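Local structure of predicted ATPase of the ABC class (Vibrio vulnificus, 5D6A) at residues A[302-316]-A[332-346]. The protein probably binds and hydrolyses ATP as an ABC-class ATPase, the nucleotide being held between two subunits. Sequence-based numbering, arbitrary orientation.
With NA (sodium ion), chain B; ANP (phosphoaminophosphonic acid-adenylate ester), chain C.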
# COMPACT_ATOMS: atom_id res chain seq x y z
N LYS A 302 6.02 -15.20 -4.86
CA LYS A 302 6.54 -14.78 -3.57
C LYS A 302 5.38 -14.65 -2.63
O LYS A 302 4.41 -13.94 -2.90
CB LYS A 302 7.31 -13.46 -3.67
CG LYS A 302 7.91 -13.02 -2.34
CD LYS A 302 8.98 -11.96 -2.55
CE LYS A 302 9.69 -11.55 -1.26
NZ LYS A 302 8.80 -10.85 -0.29
N ILE A 303 5.46 -15.36 -1.51
CA ILE A 303 4.40 -15.32 -0.52
C ILE A 303 4.90 -14.61 0.72
O ILE A 303 6.07 -14.70 1.09
CB ILE A 303 3.89 -16.74 -0.18
CG1 ILE A 303 4.98 -17.60 0.45
CG2 ILE A 303 3.36 -17.42 -1.44
CD1 ILE A 303 4.52 -19.00 0.81
N ARG A 304 4.00 -13.87 1.35
CA ARG A 304 4.29 -13.12 2.56
C ARG A 304 3.04 -13.11 3.41
O ARG A 304 2.03 -13.73 3.05
CB ARG A 304 4.70 -11.69 2.20
CG ARG A 304 3.65 -10.90 1.43
CD ARG A 304 4.12 -9.50 1.10
NE ARG A 304 4.40 -8.71 2.30
CZ ARG A 304 4.94 -7.50 2.30
NH1 ARG A 304 5.15 -6.87 3.45
NH2 ARG A 304 5.29 -6.91 1.16
N ALA A 305 3.09 -12.42 4.54
CA ALA A 305 1.95 -12.35 5.43
C ALA A 305 1.02 -11.21 5.01
O ALA A 305 1.48 -10.11 4.69
CB ALA A 305 2.40 -12.16 6.87
N GLU A 306 -0.27 -11.50 4.98
CA GLU A 306 -1.30 -10.51 4.68
C GLU A 306 -2.22 -10.35 5.87
O GLU A 306 -2.53 -11.32 6.56
CB GLU A 306 -2.14 -10.88 3.45
CG GLU A 306 -1.63 -10.31 2.15
CD GLU A 306 -2.53 -10.64 0.97
OE1 GLU A 306 -3.23 -9.73 0.47
OE2 GLU A 306 -2.56 -11.82 0.57
N GLU A 307 -2.64 -9.12 6.11
CA GLU A 307 -3.52 -8.82 7.21
C GLU A 307 -4.85 -8.41 6.60
O GLU A 307 -4.88 -7.59 5.68
CB GLU A 307 -2.93 -7.68 8.04
CG GLU A 307 -3.57 -7.46 9.40
CD GLU A 307 -3.23 -8.54 10.42
OE1 GLU A 307 -2.49 -9.49 10.08
OE2 GLU A 307 -3.69 -8.43 11.57
N GLY A 308 -5.93 -9.00 7.08
CA GLY A 308 -7.27 -8.64 6.64
C GLY A 308 -7.81 -9.22 5.34
O GLY A 308 -8.95 -8.95 4.98
N ARG A 309 -7.01 -10.02 4.63
CA ARG A 309 -7.49 -10.60 3.38
C ARG A 309 -8.58 -11.65 3.60
O ARG A 309 -8.72 -12.19 4.70
CB ARG A 309 -6.36 -11.26 2.58
CG ARG A 309 -5.69 -12.44 3.27
CD ARG A 309 -5.03 -13.37 2.26
NE ARG A 309 -6.03 -14.06 1.45
CZ ARG A 309 -5.77 -14.98 0.52
NH1 ARG A 309 -6.77 -15.54 -0.15
NH2 ARG A 309 -4.52 -15.34 0.25
N CYS A 310 -9.34 -11.92 2.55
CA CYS A 310 -10.39 -12.92 2.60
C CYS A 310 -9.82 -14.22 2.02
O CYS A 310 -8.87 -14.19 1.23
CB CYS A 310 -11.61 -12.47 1.79
SG CYS A 310 -11.29 -12.21 0.03
N VAL A 311 -10.39 -15.34 2.43
CA VAL A 311 -9.98 -16.66 1.96
C VAL A 311 -11.25 -17.46 1.71
O VAL A 311 -12.14 -17.47 2.55
CB VAL A 311 -9.11 -17.40 3.00
CG1 VAL A 311 -8.73 -18.79 2.50
CG2 VAL A 311 -7.86 -16.58 3.31
N HIS A 312 -11.33 -18.12 0.56
CA HIS A 312 -12.55 -18.85 0.19
C HIS A 312 -12.45 -20.38 0.15
O HIS A 312 -11.69 -20.94 -0.64
CB HIS A 312 -13.05 -18.37 -1.16
CG HIS A 312 -13.38 -16.91 -1.21
ND1 HIS A 312 -14.52 -16.39 -0.63
CD2 HIS A 312 -12.75 -15.87 -1.79
CE1 HIS A 312 -14.56 -15.09 -0.84
NE2 HIS A 312 -13.50 -14.74 -1.55
N HIS A 313 -13.23 -21.03 1.01
CA HIS A 313 -13.34 -22.49 1.07
C HIS A 313 -12.06 -23.23 0.68
O HIS A 313 -12.08 -24.13 -0.17
CB HIS A 313 -14.50 -22.92 0.19
CG HIS A 313 -15.80 -22.29 0.58
ND1 HIS A 313 -16.64 -22.83 1.53
CD2 HIS A 313 -16.39 -21.14 0.17
CE1 HIS A 313 -17.70 -22.05 1.68
NE2 HIS A 313 -17.57 -21.02 0.87
N LEU A 314 -10.96 -22.85 1.32
CA LEU A 314 -9.65 -23.43 1.05
C LEU A 314 -9.30 -24.46 2.11
O LEU A 314 -9.61 -24.27 3.29
CB LEU A 314 -8.61 -22.31 1.05
CG LEU A 314 -7.18 -22.64 0.63
CD1 LEU A 314 -7.13 -23.12 -0.81
CD2 LEU A 314 -6.31 -21.40 0.80
N ASN A 315 -8.67 -25.56 1.69
CA ASN A 315 -8.27 -26.63 2.60
C ASN A 315 -6.86 -26.37 3.11
O ASN A 315 -5.90 -26.40 2.35
CB ASN A 315 -8.33 -27.99 1.87
CG ASN A 315 -8.05 -29.17 2.79
OD1 ASN A 315 -7.50 -29.02 3.88
ND2 ASN A 315 -8.44 -30.36 2.35
N LEU A 316 -6.74 -26.13 4.42
CA LEU A 316 -5.45 -25.85 5.03
C LEU A 316 -5.01 -26.97 5.99
O LEU A 316 -4.17 -26.75 6.86
CB LEU A 316 -5.52 -24.52 5.78
CG LEU A 316 -6.00 -23.33 4.95
CD1 LEU A 316 -6.06 -22.06 5.79
CD2 LEU A 316 -5.10 -23.13 3.74
N PHE A 332 -11.73 -23.90 5.04
CA PHE A 332 -11.53 -22.61 5.70
C PHE A 332 -12.00 -21.41 4.86
O PHE A 332 -11.61 -21.27 3.70
CB PHE A 332 -10.06 -22.44 6.11
CG PHE A 332 -9.77 -21.15 6.82
CD1 PHE A 332 -10.10 -20.99 8.15
CD2 PHE A 332 -9.14 -20.10 6.15
CE1 PHE A 332 -9.84 -19.79 8.81
CE2 PHE A 332 -8.88 -18.91 6.80
CZ PHE A 332 -9.22 -18.76 8.13
N THR A 333 -12.82 -20.56 5.48
CA THR A 333 -13.36 -19.37 4.83
C THR A 333 -13.39 -18.21 5.82
O THR A 333 -13.72 -18.40 6.99
CB THR A 333 -14.80 -19.63 4.32
OG1 THR A 333 -14.78 -20.70 3.37
CG2 THR A 333 -15.38 -18.39 3.65
N THR A 334 -13.05 -17.01 5.36
CA THR A 334 -13.04 -15.81 6.21
C THR A 334 -12.93 -14.52 5.40
O THR A 334 -12.60 -14.54 4.22
CB THR A 334 -11.88 -15.85 7.23
OG1 THR A 334 -11.97 -14.73 8.11
CG2 THR A 334 -10.54 -15.83 6.51
N GLN A 335 -13.22 -13.39 6.06
CA GLN A 335 -13.15 -12.06 5.45
C GLN A 335 -12.10 -11.18 6.14
O GLN A 335 -11.94 -10.00 5.80
CB GLN A 335 -14.52 -11.39 5.49
CG GLN A 335 -15.53 -11.95 4.50
CD GLN A 335 -15.20 -11.59 3.06
OE1 GLN A 335 -14.68 -10.50 2.79
NE2 GLN A 335 -15.52 -12.48 2.13
N ASP A 336 -11.37 -11.75 7.10
CA ASP A 336 -10.34 -11.03 7.83
C ASP A 336 -9.33 -12.06 8.35
O ASP A 336 -9.36 -12.45 9.52
CB ASP A 336 -10.98 -10.24 8.98
CG ASP A 336 -10.01 -9.29 9.66
OD1 ASP A 336 -8.78 -9.44 9.49
OD2 ASP A 336 -10.48 -8.38 10.37
N ALA A 337 -8.44 -12.49 7.47
CA ALA A 337 -7.46 -13.53 7.78
C ALA A 337 -6.26 -13.08 8.61
O ALA A 337 -5.74 -11.97 8.45
CB ALA A 337 -6.97 -14.17 6.49
N SER A 338 -5.82 -13.99 9.48
CA SER A 338 -4.67 -13.79 10.35
C SER A 338 -3.36 -13.78 9.56
O SER A 338 -3.36 -13.88 8.33
CB SER A 338 -4.65 -14.91 11.41
OG SER A 338 -3.44 -14.91 12.15
N GLY A 339 -2.23 -13.64 10.26
CA GLY A 339 -0.92 -13.62 9.62
C GLY A 339 -0.51 -14.99 9.12
O GLY A 339 -0.36 -15.20 7.92
N SER A 340 -0.32 -15.91 10.05
CA SER A 340 0.05 -17.28 9.71
C SER A 340 -1.03 -17.96 8.87
O SER A 340 -0.73 -18.81 8.03
CB SER A 340 0.27 -18.10 10.99
OG SER A 340 -0.91 -18.16 11.78
N THR A 341 -2.28 -17.57 9.09
CA THR A 341 -3.39 -18.14 8.36
C THR A 341 -3.37 -17.68 6.91
O THR A 341 -3.54 -18.49 6.00
CB THR A 341 -4.73 -17.74 8.98
OG1 THR A 341 -4.76 -18.15 10.36
CG2 THR A 341 -5.89 -18.37 8.24
N SER A 342 -3.14 -16.39 6.70
CA SER A 342 -3.10 -15.83 5.36
C SER A 342 -1.92 -16.36 4.56
O SER A 342 -2.04 -16.59 3.36
CB SER A 342 -3.04 -14.31 5.40
OG SER A 342 -1.89 -13.87 6.11
N GLN A 343 -0.79 -16.54 5.22
CA GLN A 343 0.39 -17.03 4.51
C GLN A 343 0.20 -18.50 4.15
O GLN A 343 0.55 -18.92 3.05
CB GLN A 343 1.66 -16.79 5.32
CG GLN A 343 2.93 -17.02 4.50
CD GLN A 343 4.17 -16.39 5.12
OE1 GLN A 343 4.20 -16.07 6.31
NE2 GLN A 343 5.20 -16.22 4.30
N ALA A 344 -0.38 -19.27 5.08
CA ALA A 344 -0.66 -20.68 4.84
C ALA A 344 -1.63 -20.82 3.67
O ALA A 344 -1.45 -21.67 2.78
CB ALA A 344 -1.25 -21.33 6.09
N ALA A 345 -2.65 -19.97 3.67
CA ALA A 345 -3.64 -19.96 2.60
C ALA A 345 -2.95 -19.64 1.28
O ALA A 345 -3.13 -20.36 0.30
CB ALA A 345 -4.72 -18.95 2.90
N TRP A 346 -2.14 -18.58 1.27
CA TRP A 346 -1.42 -18.16 0.07
C TRP A 346 -0.61 -19.33 -0.46
O TRP A 346 -0.60 -19.62 -1.66
CB TRP A 346 -0.45 -17.01 0.38
CG TRP A 346 -0.02 -16.22 -0.83
CD1 TRP A 346 0.08 -16.67 -2.12
CD2 TRP A 346 0.48 -14.88 -0.85
NE1 TRP A 346 0.54 -15.67 -2.94
CE2 TRP A 346 0.80 -14.56 -2.18
CE3 TRP A 346 0.66 -13.91 0.14
CZ2 TRP A 346 1.30 -13.32 -2.56
CZ3 TRP A 346 1.15 -12.67 -0.24
CH2 TRP A 346 1.47 -12.39 -1.57
NA NA B . -1.66 -15.83 13.52
PG ANP C . -1.66 -12.51 14.45
O1G ANP C . -1.44 -11.46 15.50
O2G ANP C . -1.28 -12.08 13.06
O3G ANP C . -1.12 -13.86 14.86
PB ANP C . -4.24 -13.99 15.22
O1B ANP C . -4.00 -13.84 16.69
O2B ANP C . -3.82 -15.28 14.56
N3B ANP C . -3.41 -12.69 14.38
PA ANP C . -6.52 -12.53 14.40
O1A ANP C . -7.00 -11.63 15.50
O2A ANP C . -5.61 -11.96 13.34
O3A ANP C . -5.84 -13.84 15.03
O5' ANP C . -7.79 -13.16 13.65
C5' ANP C . -8.82 -13.79 14.38
C4' ANP C . -10.11 -13.78 13.58
O4' ANP C . -11.22 -13.92 14.48
C3' ANP C . -10.34 -12.48 12.81
O3' ANP C . -10.97 -12.75 11.55
C2' ANP C . -11.24 -11.67 13.71
O2' ANP C . -12.15 -10.85 12.96
C1' ANP C . -11.97 -12.71 14.55
N9 ANP C . -12.10 -12.29 15.97
C8 ANP C . -11.13 -11.76 16.75
N7 ANP C . -11.62 -11.49 17.99
C5 ANP C . -12.92 -11.85 18.01
C6 ANP C . -14.02 -11.83 18.99
N6 ANP C . -13.82 -11.36 20.25
N1 ANP C . -15.23 -12.29 18.61
C2 ANP C . -15.45 -12.76 17.36
N3 ANP C . -14.48 -12.80 16.41
C4 ANP C . -13.23 -12.37 16.67
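Val311 and Leu314 pair with Thr334 and Phe332 in a short antiparallel strand pair, broken by a G1 beta bulge at which His313 and Leu314 both face Phe332; the strands lead into Ser338-Ser342, consistent with an ABC signature motif facing nucleotide on the second subunit's probable P-loop. At the bulge His313 N turns to the hydroxyl of Thr333, donating to OG1 over 2.8 Å, and the same OG1 lies over the centre of the imidazole face. One face of the paired strands packs on helix 339-352: Val311 CG2 and Leu314 CD2 close on Ala345 CB, and Leu316 CD2 reaches Ala345 CA at 3.7 Å. Leu316 CD1 meets Phe332 CD2, also at 3.7 Å. The next helix residue, Trp346, has CG anti to its backbone N (chi1 -161°), which swings the indole against Ile303, whose CG2 sits over the five-membered ring, 3.5 Å from its centroid, in a CH-pi contact. Arg309 NE and NH1 both grip Cys310 O in the guanidinium plane, and NH1 also meets Glu349 in a salt bridge. Ala337 N donates to Arg309 O at 2.8 Å just before Ser338, and Lys271 and Gly270 of the second subunit bind the same nucleotide. There Asp336 O accepts from the ribose O3' at 2.6 Å, and Ser338 OG binds the sodium ion at 2.4 Å.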